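Local coordinates for phenazine biosynthesis protein PhzF family (Enterococcus faecalis, PDB 1S7J), which belongs to the PhzF family, whose members share the fold of diaminopimelate epimerase, and probably acts as an isomerase, at residues Q55-R60 with E91-T96; A131-K136 with F148-E153; E154-I159 with V175-S180. All coordinates share one frame; numbering follows the deposited sequence.

Contact 1. Residues Q55-R60 with E91-T96; sequences QSYALR and ETLHFT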
ATOM      1  N   GLN A  55      12.570 -20.607   8.722  1.00 38.11           N
ATOM      2  CA  GLN A  55      12.268 -19.612   9.751  1.00 37.86           C
ATOM      3  C   GLN A  55      11.709 -18.351   9.099  1.00 35.06           C
ATOM      4  O   GLN A  55      11.366 -17.368   9.777  1.00 38.36           O
ATOM      5  CB  GLN A  55      13.542 -19.286  10.509  1.00 43.54           C
ATOM      6  CG  GLN A  55      14.688 -18.889   9.597  1.00 49.36           C
ATOM      7  CD  GLN A  55      15.998 -18.886  10.298  1.00 53.02           C
ATOM      8  OE1 GLN A  55      16.308 -17.976  11.071  1.00 54.99           O
ATOM      9  NE2 GLN A  55      16.805 -19.921  10.069  1.00 54.71           N
ATOM     10  N   SER A  56      11.681 -18.361   7.784  1.00 34.03           N
ATOM     11  CA  SER A  56      11.163 -17.259   7.010  1.00 31.88           C
ATOM     12  C   SER A  56       9.847 -17.716   6.376  1.00 31.38           C
ATOM     13  O   SER A  56       9.521 -18.917   6.394  1.00 24.79           O
ATOM     14  CB  SER A  56      12.157 -16.865   5.895  1.00 33.85           C
ATOM     15  OG  SER A  56      13.367 -16.346   6.420  1.00 38.58           O
ATOM     16  N   TYR A  57       9.058 -16.778   5.900  1.00 24.72           N
ATOM     17  CA  TYR A  57       7.814 -17.121   5.239  1.00 22.45           C
ATOM     18  C   TYR A  57       7.893 -16.670   3.785  1.00 24.20           C
ATOM     19  O   TYR A  57       8.090 -15.482   3.503  1.00 15.71           O
ATOM     20  CB  TYR A  57       6.606 -16.463   5.930  1.00 19.80           C
ATOM     21  CG  TYR A  57       6.184 -17.108   7.232  1.00 24.94           C
ATOM     22  CD1 TYR A  57       6.709 -16.674   8.451  1.00 23.16           C
ATOM     23  CD2 TYR A  57       5.220 -18.123   7.253  1.00 20.61           C
ATOM     24  CE1 TYR A  57       6.290 -17.223   9.651  1.00 18.53           C
ATOM     25  CE2 TYR A  57       4.795 -18.682   8.451  1.00 22.97           C
ATOM     26  CZ  TYR A  57       5.334 -18.225   9.650  1.00 20.19           C
ATOM     27  OH  TYR A  57       4.909 -18.763  10.845  1.00 32.59           O
ATOM     28  N   ALA A  58       7.806 -17.622   2.873  1.00 20.66           N
ATOM     29  CA  ALA A  58       7.850 -17.330   1.457  1.00 25.82           C
ATOM     30  C   ALA A  58       6.524 -16.643   1.039  1.00 23.04           C
ATOM     31  O   ALA A  58       5.452 -17.221   1.188  1.00 25.97           O
ATOM     32  CB  ALA A  58       8.053 -18.607   0.668  1.00 19.86           C
ATOM     33  N   LEU A  59       6.617 -15.400   0.565  1.00 27.22           N
ATOM     34  CA  LEU A  59       5.437 -14.651   0.138  1.00 26.72           C
ATOM     35  C   LEU A  59       5.227 -14.719  -1.365  1.00 27.46           C
ATOM     36  O   LEU A  59       6.180 -14.830  -2.136  1.00 24.78           O
ATOM     37  CB  LEU A  59       5.537 -13.189   0.563  1.00 30.09           C
ATOM     38  CG  LEU A  59       4.496 -12.683   1.563  1.00 30.74           C
ATOM     39  CD1 LEU A  59       4.692 -11.199   1.758  1.00 28.18           C
ATOM     40  CD2 LEU A  59       3.069 -12.978   1.089  1.00 24.78           C
ATOM     41  N   ARG A  60       3.968 -14.540  -1.760  1.00 24.22           N
ATOM     42  CA  ARG A  60       3.546 -14.584  -3.149  1.00 25.52           C
ATOM     43  C   ARG A  60       2.260 -13.741  -3.253  1.00 26.19           C
ATOM     44  O   ARG A  60       1.326 -13.946  -2.477  1.00 26.95           O
ATOM     45  CB  ARG A  60       3.226 -16.018  -3.527  1.00 26.30           C
ATOM     46  CG  ARG A  60       3.641 -16.428  -4.895  1.00 30.27           C
ATOM     47  CD  ARG A  60       4.894 -17.263  -4.846  1.00 25.23           C
ATOM     48  NE  ARG A  60       4.767 -18.492  -5.632  1.00 31.23           N
ATOM     49  CZ  ARG A  60       4.654 -18.530  -6.963  1.00 34.92           C
ATOM     50  NH1 ARG A  60       4.549 -19.695  -7.590  1.00 36.65           N
ATOM     51  NH2 ARG A  60       4.641 -17.411  -7.660  1.00 42.84           N
ATOM     52  N   GLU A  91       8.782 -10.540  17.643  1.00 35.57           N
ATOM     53  CA  GLU A  91       8.200  -9.270  17.238  1.00 36.08           C
ATOM     54  C   GLU A  91       8.442  -8.934  15.758  1.00 31.65           C
ATOM     55  O   GLU A  91       7.924  -7.931  15.258  1.00 27.36           O
ATOM     56  CB  GLU A  91       8.730  -8.119  18.107  1.00 44.22           C
ATOM     57  CG  GLU A  91      10.177  -7.702  17.785  1.00 52.24           C
ATOM     58  CD  GLU A  91      10.593  -6.367  18.428  1.00 60.06           C
ATOM     59  OE1 GLU A  91      11.811  -6.103  18.475  1.00 63.68           O
ATOM     60  OE2 GLU A  91       9.714  -5.583  18.863  1.00 60.49           O
ATOM     61  N   THR A  92       9.211  -9.757  15.063  1.00 26.84           N
ATOM     62  CA  THR A  92       9.490  -9.497  13.657  1.00 25.29           C
ATOM     63  C   THR A  92       9.367 -10.731  12.782  1.00 22.29           C
ATOM     64  O   THR A  92       9.897 -11.788  13.089  1.00 22.77           O
ATOM     65  CB  THR A  92      10.898  -8.850  13.465  1.00 26.04           C
ATOM     66  OG1 THR A  92      10.941  -7.591  14.135  1.00 31.76           O
ATOM     67  CG2 THR A  92      11.182  -8.609  12.008  1.00 27.67           C
ATOM     68  N   LEU A  93       8.646 -10.563  11.680  1.00 20.63           N
ATOM     69  CA  LEU A  93       8.407 -11.631  10.713  1.00 23.17           C
ATOM     70  C   LEU A  93       9.343 -11.442   9.490  1.00 23.25           C
ATOM     71  O   LEU A  93       9.522 -10.322   9.006  1.00 21.98           O
ATOM     72  CB  LEU A  93       6.935 -11.579  10.273  1.00 20.64           C
ATOM     73  CG  LEU A  93       6.018 -12.806  10.360  1.00 28.32           C
ATOM     74  CD1 LEU A  93       6.660 -13.945  11.134  1.00 22.12           C
ATOM     75  CD2 LEU A  93       4.690 -12.386  10.990  1.00 22.58           C
ATOM     76  N   HIS A  94       9.922 -12.533   9.014  1.00 22.96           N
ATOM     77  CA  HIS A  94      10.831 -12.477   7.878  1.00 23.72           C
ATOM     78  C   HIS A  94      10.279 -13.243   6.696  1.00 23.86           C
ATOM     79  O   HIS A  94       9.981 -14.431   6.807  1.00 24.19           O
ATOM     80  CB  HIS A  94      12.205 -13.050   8.276  1.00 20.99           C
ATOM     81  CG  HIS A  94      12.847 -12.327   9.421  1.00 22.36           C
ATOM     82  ND1 HIS A  94      13.231 -11.000   9.341  1.00 25.50           N
ATOM     83  CD2 HIS A  94      13.109 -12.720  10.687  1.00 27.26           C
ATOM     84  CE1 HIS A  94      13.696 -10.610  10.516  1.00 20.85           C
ATOM     85  NE2 HIS A  94      13.635 -11.626  11.349  1.00 26.12           N
ATOM     86  N   PHE A  95      10.139 -12.572   5.561  1.00 23.59           N
ATOM     87  CA  PHE A  95       9.611 -13.206   4.365  1.00 25.95           C
ATOM     88  C   PHE A  95      10.669 -13.366   3.292  1.00 27.62           C
ATOM     89  O   PHE A  95      11.637 -12.621   3.256  1.00 31.06           O
ATOM     90  CB  PHE A  95       8.447 -12.377   3.800  1.00 21.22           C
ATOM     91  CG  PHE A  95       7.311 -12.191   4.754  1.00 21.93           C
ATOM     92  CD1 PHE A  95       6.344 -13.191   4.915  1.00 19.66           C
ATOM     93  CD2 PHE A  95       7.185 -11.021   5.480  1.00 18.27           C
ATOM     94  CE1 PHE A  95       5.271 -13.019   5.794  1.00 24.41           C
ATOM     95  CE2 PHE A  95       6.115 -10.832   6.364  1.00 26.23           C
ATOM     96  CZ  PHE A  95       5.156 -11.839   6.520  1.00 23.78           C
ATOM     97  N   THR A  96      10.475 -14.353   2.409  1.00 31.74           N
ATOM     98  CA  THR A  96      11.398 -14.582   1.313  1.00 36.12           C
ATOM     99  C   THR A  96      10.705 -14.466  -0.058  1.00 38.57           C
ATOM    100  O   THR A  96      10.486 -15.441  -0.747  1.00 46.04           O
ATOM    101  CB  THR A  96      12.156 -15.919   1.422  1.00 36.57           C
ATOM    102  OG1 THR A  96      11.265 -17.037   1.317  1.00 35.70           O
ATOM    103  CG2 THR A  96      12.871 -15.987   2.739  1.00 34.69           C
TER
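Tyr-57 and Phe-95 form a lone beta bridge, CA to CA 4.4 Å, where strands 56-60 and 92-96 run in broadly the same sense but cross at -48° and part on both sides of it. Tyr-57 N donates to His-94 O at 2.7 Å, with the donor in the plane of the carbonyl. The return bond, Thr-96 N to Tyr-57 O, is less certain because that oxygen is modelled too close to its neighbour.

Apolar groups fill one side of the crossing. Leu-59 CD1 lies over a face of the Phe-95 ring, 4.2 Å from its centroid, as a CH-pi contact, while Leu-93 CD1 meets Tyr-57 CE1 obliquely at 3.6 Å. Leu-59, Tyr-57 and Leu-93 also rest on helix 72-85. Elsewhere, Thr-96 holds OG1 between its backbone N and carbonyl carbon (chi1 65°), which turns CG2 to Ser-56 CB, a tight 3.4 Å.

Strand 56-62 bonds to strand 47-53 and strand 92-97 to strand 100-107, so the bridge joins two hairpins. With so few polar links, the join relies largely on buried aliphatic and aromatic contact beside the helix.

Contact 2. Residues A131-K136 with F148-E153; sequences AALGTK and FVLKDE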
ATOM      1  N   ALA A 131      -5.304  19.555 -15.579  1.00 70.86           N
ATOM      2  CA  ALA A 131      -6.531  19.271 -16.306  1.00 72.68           C
ATOM      3  C   ALA A 131      -7.147  17.956 -15.833  1.00 73.87           C
ATOM      4  O   ALA A 131      -8.327  17.904 -15.490  1.00 75.05           O
ATOM      5  CB  ALA A 131      -6.251  19.213 -17.808  1.00 72.19           C
ATOM      6  N   ALA A 132      -6.334  16.892 -15.845  1.00 73.78           N
ATOM      7  CA  ALA A 132      -6.784  15.568 -15.424  1.00 72.39           C
ATOM      8  C   ALA A 132      -7.205  15.540 -13.945  1.00 71.04           C
ATOM      9  O   ALA A 132      -8.144  14.839 -13.577  1.00 71.78           O
ATOM     10  CB  ALA A 132      -5.694  14.538 -15.688  1.00 72.13           C
ATOM     11  N   LEU A 133      -6.482  16.288 -13.113  1.00 68.63           N
ATOM     12  CA  LEU A 133      -6.780  16.366 -11.674  1.00 68.40           C
ATOM     13  C   LEU A 133      -7.985  17.235 -11.400  1.00 69.55           C
ATOM     14  O   LEU A 133      -8.743  16.980 -10.456  1.00 70.72           O
ATOM     15  CB  LEU A 133      -5.585  16.947 -10.925  1.00 63.14           C
ATOM     16  CG  LEU A 133      -4.668  16.012 -10.149  1.00 57.29           C
ATOM     17  CD1 LEU A 133      -4.326  14.761 -10.955  1.00 56.46           C
ATOM     18  CD2 LEU A 133      -3.424  16.780  -9.774  1.00 54.77           C
ATOM     19  N   GLY A 134      -8.127  18.291 -12.192  1.00 69.33           N
ATOM     20  CA  GLY A 134      -9.222  19.211 -12.013  1.00 68.43           C
ATOM     21  C   GLY A 134      -8.933  20.167 -10.871  1.00 67.26           C
ATOM     22  O   GLY A 134      -9.846  20.573 -10.139  1.00 69.83           O
ATOM     23  N   THR A 135      -7.665  20.532 -10.708  1.00 64.75           N
ATOM     24  CA  THR A 135      -7.272  21.452  -9.647  1.00 64.11           C
ATOM     25  C   THR A 135      -5.877  22.003  -9.905  1.00 62.37           C
ATOM     26  O   THR A 135      -5.198  21.580 -10.855  1.00 60.96           O
ATOM     27  CB  THR A 135      -7.303  20.749  -8.258  1.00 65.86           C
ATOM     28  OG1 THR A 135      -7.223  21.727  -7.213  1.00 64.13           O
ATOM     29  CG2 THR A 135      -6.137  19.753  -8.134  1.00 65.12           C
ATOM     30  N   LYS A 136      -5.459  22.969  -9.095  1.00 62.93           N
ATOM     31  CA  LYS A 136      -4.148  23.571  -9.225  1.00 65.70           C
ATOM     32  C   LYS A 136      -3.054  22.753  -8.531  1.00 66.20           C
ATOM     33  O   LYS A 136      -3.171  22.389  -7.358  1.00 66.64           O
ATOM     34  CB  LYS A 136      -4.135  24.994  -8.665  1.00 68.07           C
ATOM     35  CG  LYS A 136      -2.785  25.697  -8.835  1.00 72.12           C
ATOM     36  CD  LYS A 136      -2.706  26.990  -8.048  1.00 75.37           C
ATOM     37  CE  LYS A 136      -1.345  27.656  -8.231  1.00 79.04           C
ATOM     38  NZ  LYS A 136      -1.219  28.908  -7.428  1.00 81.31           N
ATOM     39  N   PHE A 148       2.340  15.238  -7.279  1.00 51.64           N
ATOM     40  CA  PHE A 148       1.824  16.608  -7.257  1.00 50.87           C
ATOM     41  C   PHE A 148       1.423  17.063  -5.876  1.00 50.16           C
ATOM     42  O   PHE A 148       0.843  16.304  -5.111  1.00 53.45           O
ATOM     43  CB  PHE A 148       0.624  16.726  -8.194  1.00 48.74           C
ATOM     44  CG  PHE A 148       0.848  16.142  -9.549  1.00 47.98           C
ATOM     45  CD1 PHE A 148       0.010  15.146 -10.039  1.00 46.55           C
ATOM     46  CD2 PHE A 148       1.915  16.579 -10.350  1.00 48.80           C
ATOM     47  CE1 PHE A 148       0.215  14.591 -11.293  1.00 49.63           C
ATOM     48  CE2 PHE A 148       2.128  16.032 -11.605  1.00 51.78           C
ATOM     49  CZ  PHE A 148       1.277  15.032 -12.082  1.00 51.44           C
ATOM     50  N   VAL A 149       1.728  18.308  -5.558  1.00 50.48           N
ATOM     51  CA  VAL A 149       1.372  18.878  -4.266  1.00 50.86           C
ATOM     52  C   VAL A 149       0.190  19.814  -4.510  1.00 51.47           C
ATOM     53  O   VAL A 149       0.217  20.621  -5.438  1.00 52.68           O
ATOM     54  CB  VAL A 149       2.557  19.650  -3.642  1.00 50.20           C
ATOM     55  CG1 VAL A 149       2.173  20.201  -2.276  1.00 53.06           C
ATOM     56  CG2 VAL A 149       3.774  18.730  -3.526  1.00 50.87           C
ATOM     57  N   LEU A 150      -0.861  19.662  -3.719  1.00 52.66           N
ATOM     58  CA  LEU A 150      -2.059  20.472  -3.879  1.00 53.36           C
ATOM     59  C   LEU A 150      -2.253  21.494  -2.768  1.00 54.17           C
ATOM     60  O   LEU A 150      -1.457  21.561  -1.824  1.00 54.08           O
ATOM     61  CB  LEU A 150      -3.286  19.558  -4.003  1.00 53.01           C
ATOM     62  CG  LEU A 150      -3.601  18.867  -5.348  1.00 55.01           C
ATOM     63  CD1 LEU A 150      -2.354  18.483  -6.131  1.00 57.31           C
ATOM     64  CD2 LEU A 150      -4.463  17.647  -5.081  1.00 56.54           C
ATOM     65  N   LYS A 151      -3.320  22.272  -2.875  1.00 56.90           N
ATOM     66  CA  LYS A 151      -3.639  23.329  -1.916  1.00 59.73           C
ATOM     67  C   LYS A 151      -3.740  22.907  -0.434  1.00 59.17           C
ATOM     68  O   LYS A 151      -3.026  23.440   0.410  1.00 60.25           O
ATOM     69  CB  LYS A 151      -4.927  24.055  -2.340  1.00 61.41           C
ATOM     70  CG  LYS A 151      -5.292  25.245  -1.456  1.00 64.83           C
ATOM     71  CD  LYS A 151      -6.622  25.864  -1.862  1.00 65.83           C
ATOM     72  CE  LYS A 151      -7.002  27.001  -0.907  1.00 67.45           C
ATOM     73  NZ  LYS A 151      -8.286  27.670  -1.286  1.00 69.82           N
ATOM     74  N   ASP A 152      -4.662  21.997  -0.133  1.00 58.38           N
ATOM     75  CA  ASP A 152      -4.861  21.525   1.253  1.00 57.52           C
ATOM     76  C   ASP A 152      -5.487  20.138   1.309  1.00 54.25           C
ATOM     77  O   ASP A 152      -5.652  19.483   0.277  1.00 52.13           O
ATOM     78  CB  ASP A 152      -5.722  22.530   2.048  1.00 62.79           C
ATOM     79  CG  ASP A 152      -7.016  22.949   1.302  1.00 67.45           C
ATOM     80  OD1 ASP A 152      -7.413  22.296   0.313  1.00 68.24           O
ATOM     81  OD2 ASP A 152      -7.627  23.948   1.730  1.00 73.16           O
ATOM     82  N   GLU A 153      -5.825  19.678   2.518  1.00 53.46           N
ATOM     83  CA  GLU A 153      -6.433  18.353   2.665  1.00 52.90           C
ATOM     84  C   GLU A 153      -7.820  18.320   2.046  1.00 52.84           C
ATOM     85  O   GLU A 153      -8.215  17.322   1.437  1.00 53.60           O
ATOM     86  CB  GLU A 153      -6.520  17.942   4.135  1.00 49.25           C
ATOM     87  CG  GLU A 153      -7.144  16.555   4.318  1.00 49.08           C
ATOM     88  CD  GLU A 153      -7.308  16.136   5.775  1.00 48.36           C
ATOM     89  OE1 GLU A 153      -8.169  15.269   6.033  1.00 43.48           O
ATOM     90  OE2 GLU A 153      -6.575  16.650   6.653  1.00 47.53           O
TER
HETATM   91  O   HOH W   1      -4.903  22.415  -4.989  1.00 57.29           O
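Leu-133 and Thr-135 bracket Gly-134, the C-prime residue of a Schellman motif that ends helix 127-133, and both reach Leu-150 of segment 148-153. Gly-134 turns the chain with positive phi (79°), its N bonded back to Ala-131 O, and so brings the residue before the turn and the one after it onto the same leucine.

Leu-133 touches with a single branch: CD2 sits 3.8 Å from Phe-148 CD1, oblique to that ring, and 4.2 Å from Leu-150 CD1. Thr-135 divides its side chain by polarity. With OG1 anti to the main-chain N (chi1 -167°), the methyl CG2 is left to pack against Leu-150 CG at 3.9 Å, while the hydroxyl faces a water.

That water is the polar link of the contact, which has no direct hydrogen bond. It donates to Lys-136 O at 2.9 Å and accepts from Lys-151 N at 2.6 Å; its bond to Thr-135 OG1 is longer, 3.3 Å. Two backbone groups too far apart to pair are thus bridged.

Strand 175-180 lies against both leucines through Val-177, which meets Leu-133 and Leu-150. Helix 163-168 packs on Ala-132 and Leu-133 through Leu-166, and strand 139-142 borders Phe-148 and Val-149.

Contact 3. Residues E154-I159 with V175-S180; sequences ETVAKI and VIVTAS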
ATOM      1  N   GLU A 154      -8.569  19.397   2.236  1.00 54.70           N
ATOM      2  CA  GLU A 154      -9.905  19.503   1.701  1.00 55.95           C
ATOM      3  C   GLU A 154      -9.901  19.320   0.175  1.00 53.73           C
ATOM      4  O   GLU A 154     -10.797  18.689  -0.381  1.00 53.57           O
ATOM      5  CB  GLU A 154     -10.518  20.853   2.050  1.00 62.50           C
ATOM      6  CG  GLU A 154     -12.044  20.898   1.802  1.00 68.77           C
ATOM      7  CD  GLU A 154     -12.586  22.311   1.778  1.00 72.16           C
ATOM      8  OE1 GLU A 154     -11.793  23.247   1.498  1.00 73.05           O
ATOM      9  OE2 GLU A 154     -13.802  22.494   2.022  1.00 73.42           O
ATOM     10  N   THR A 155      -8.901  19.883  -0.483  1.00 51.59           N
ATOM     11  CA  THR A 155      -8.804  19.779  -1.938  1.00 51.68           C
ATOM     12  C   THR A 155      -8.383  18.382  -2.402  1.00 51.25           C
ATOM     13  O   THR A 155      -8.843  17.904  -3.443  1.00 52.86           O
ATOM     14  CB  THR A 155      -7.815  20.831  -2.521  1.00 51.66           C
ATOM     15  OG1 THR A 155      -8.282  22.159  -2.203  1.00 53.33           O
ATOM     16  CG2 THR A 155      -7.707  20.682  -4.039  1.00 49.10           C
ATOM     17  N   VAL A 156      -7.488  17.750  -1.654  1.00 49.10           N
ATOM     18  CA  VAL A 156      -7.006  16.417  -1.996  1.00 44.99           C
ATOM     19  C   VAL A 156      -8.151  15.429  -1.900  1.00 41.92           C
ATOM     20  O   VAL A 156      -8.364  14.604  -2.801  1.00 37.70           O
ATOM     21  CB  VAL A 156      -5.854  15.981  -1.031  1.00 42.89           C
ATOM     22  CG1 VAL A 156      -5.432  14.563  -1.313  1.00 46.06           C
ATOM     23  CG2 VAL A 156      -4.671  16.899  -1.192  1.00 42.80           C
ATOM     24  N   ALA A 157      -8.870  15.509  -0.795  1.00 42.05           N
ATOM     25  CA  ALA A 157      -9.997  14.654  -0.523  1.00 42.41           C
ATOM     26  C   ALA A 157     -11.111  14.817  -1.559  1.00 44.63           C
ATOM     27  O   ALA A 157     -11.618  13.837  -2.100  1.00 44.95           O
ATOM     28  CB  ALA A 157     -10.536  14.945   0.864  1.00 38.72           C
ATOM     29  N   LYS A 158     -11.450  16.076  -1.847  1.00 48.33           N
ATOM     30  CA  LYS A 158     -12.523  16.410  -2.777  1.00 49.57           C
ATOM     31  C   LYS A 158     -12.370  16.120  -4.275  1.00 49.87           C
ATOM     32  O   LYS A 158     -13.366  15.846  -4.951  1.00 47.57           O
ATOM     33  CB  LYS A 158     -12.944  17.879  -2.585  1.00 53.23           C
ATOM     34  CG  LYS A 158     -13.760  18.153  -1.305  1.00 60.03           C
ATOM     35  CD  LYS A 158     -14.882  19.180  -1.489  1.00 65.00           C
ATOM     36  CE  LYS A 158     -15.953  19.019  -0.402  1.00 68.35           C
ATOM     37  NZ  LYS A 158     -15.427  19.141   0.989  1.00 69.33           N
ATOM     38  N   ILE A 159     -11.145  16.171  -4.798  1.00 52.66           N
ATOM     39  CA  ILE A 159     -10.940  15.939  -6.233  1.00 54.52           C
ATOM     40  C   ILE A 159     -11.439  14.626  -6.815  1.00 55.91           C
ATOM     41  O   ILE A 159     -11.448  13.582  -6.151  1.00 57.89           O
ATOM     42  CB  ILE A 159      -9.454  16.118  -6.667  1.00 57.50           C
ATOM     43  CG1 ILE A 159      -8.560  15.065  -5.998  1.00 59.79           C
ATOM     44  CG2 ILE A 159      -8.991  17.532  -6.381  1.00 59.89           C
ATOM     45  CD1 ILE A 159      -7.224  14.855  -6.704  1.00 54.93           C
ATOM     46  N   VAL A 175       0.128   8.223 -10.048  1.00 47.00           N
ATOM     47  CA  VAL A 175       0.075   9.636  -9.719  1.00 42.88           C
ATOM     48  C   VAL A 175      -0.227   9.794  -8.238  1.00 41.11           C
ATOM     49  O   VAL A 175      -1.151   9.165  -7.707  1.00 41.15           O
ATOM     50  CB  VAL A 175      -1.020  10.366 -10.544  1.00 45.06           C
ATOM     51  CG1 VAL A 175      -1.191  11.799 -10.055  1.00 42.12           C
ATOM     52  CG2 VAL A 175      -0.667  10.343 -12.027  1.00 39.33           C
ATOM     53  N   ILE A 176       0.564  10.609  -7.571  1.00 40.70           N
ATOM     54  CA  ILE A 176       0.397  10.863  -6.160  1.00 37.88           C
ATOM     55  C   ILE A 176       0.027  12.306  -5.984  1.00 37.84           C
ATOM     56  O   ILE A 176       0.503  13.164  -6.726  1.00 35.98           O
ATOM     57  CB  ILE A 176       1.711  10.601  -5.375  1.00 35.34           C
ATOM     58  CG1 ILE A 176       2.185   9.158  -5.583  1.00 33.81           C
ATOM     59  CG2 ILE A 176       1.498  10.883  -3.890  1.00 38.28           C
ATOM     60  CD1 ILE A 176       3.512   8.846  -4.924  1.00 32.84           C
ATOM     61  N   VAL A 177      -0.868  12.577  -5.046  1.00 38.59           N
ATOM     62  CA  VAL A 177      -1.301  13.923  -4.745  1.00 39.38           C
ATOM     63  C   VAL A 177      -1.176  14.075  -3.233  1.00 40.07           C
ATOM     64  O   VAL A 177      -1.539  13.161  -2.482  1.00 38.09           O
ATOM     65  CB  VAL A 177      -2.774  14.178  -5.215  1.00 42.62           C
ATOM     66  CG1 VAL A 177      -2.870  14.073  -6.741  1.00 42.52           C
ATOM     67  CG2 VAL A 177      -3.719  13.182  -4.574  1.00 48.16           C
ATOM     68  N   THR A 178      -0.663  15.213  -2.787  1.00 40.80           N
ATOM     69  CA  THR A 178      -0.450  15.449  -1.356  1.00 39.49           C
ATOM     70  C   THR A 178      -0.827  16.858  -0.934  1.00 41.11           C
ATOM     71  O   THR A 178      -1.183  17.697  -1.762  1.00 35.53           O
ATOM     72  CB  THR A 178       1.041  15.257  -0.979  1.00 37.54           C
ATOM     73  OG1 THR A 178       1.695  14.437  -1.960  1.00 42.84           O
ATOM     74  CG2 THR A 178       1.158  14.604   0.357  1.00 25.27           C
ATOM     75  N   ALA A 179      -0.728  17.113   0.368  1.00 41.76           N
ATOM     76  CA  ALA A 179      -1.026  18.417   0.944  1.00 46.98           C
ATOM     77  C   ALA A 179      -0.944  18.347   2.468  1.00 48.30           C
ATOM     78  O   ALA A 179      -1.000  17.261   3.049  1.00 49.22           O
ATOM     79  CB  ALA A 179      -2.398  18.886   0.518  1.00 45.64           C
ATOM     80  N   SER A 180      -0.779  19.502   3.107  1.00 49.25           N
ATOM     81  CA  SER A 180      -0.706  19.561   4.567  1.00 51.72           C
ATOM     82  C   SER A 180      -2.006  19.061   5.181  1.00 49.94           C
ATOM     83  O   SER A 180      -3.105  19.514   4.803  1.00 47.05           O
ATOM     84  CB  SER A 180      -0.446  21.002   5.050  1.00 54.36           C
ATOM     85  OG  SER A 180       0.862  21.443   4.728  1.00 58.01           O
TER
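Val-156 is the main side chain by which helix 153-158 rests on strand 175-180, a helix-on-sheet packing in one lobe of a chain whose family membership is consistent with the two-lobed diaminopimelate epimerase fold. The short axes run roughly antiparallel, 150° between their directions, and approach to 8.1 Å. Val-177 and Ala-179 point at this helix, whereas Ile-176 and Thr-178 contact helix 207-218, so the strand is covered by a helix on each face.

The touching atoms are almost all aliphatic. In Val-156 a chi1 of 175° sets CG1 trans to the main-chain N, and the two methyls reach different points along the strand, CG1 meeting Val-177 CG2 at 3.9 Å. At the end of the helix Ile-159 adds a looser contact, CD1 to Val-177 CG1 at 4.4 Å. Phe-191 of strand 186-192 touches both Ile-159 and Val-177, extending the apolar patch onto the neighbouring strand.

Polar interactions lie around this patch, with no hydrogen bond crossing between helix and strand. Arg-189 NH2 hydrogen-bonds to both Val-156 O and Ile-159 O, so one guanidinium nitrogen ties the carboxyl end of the helix to the strand next to 175-180; the carbonyls gathered there would probably help stabilise its positive charge. Away from the strand, Glu-154 and Lys-158 lie one helical turn apart, their backbones joined by Lys-158 N to Glu-154 O at 3.1 Å and their charged groups by a long salt bridge, Lys-158 NZ to Glu-154 OE2 at 3.9 Å.

The packing is tightest at the other methyl of Val-156: CG2 lies 3.6 Å from Thr-178 O and only 3.5 Å from Ala-179 CB, closer than usual for two carbons.

Overall arrangement
Contacts 2 and 3 form one continuous region: their centres are 6 Å apart, and strands 146-149 and 175-180 are parallel neighbours, with probable hydrogen bonds from Phe-148 N to Ile-176 O and from Leu-150 N to Thr-178 O, each 2.8 Å. After contact 2 the chain passes straight into helix 153-158. Val-177, on the strand beside 146-149, touches side chains of both contacts. Contact 1 lies on the opposite side of the chain's centre, its centre about 39 Å from that of contact 2 and about 34 Å from that of contact 3. It alone comes near the predicted active-site residue Glu-46, whose side chain is about 9 Å from that of Leu-59.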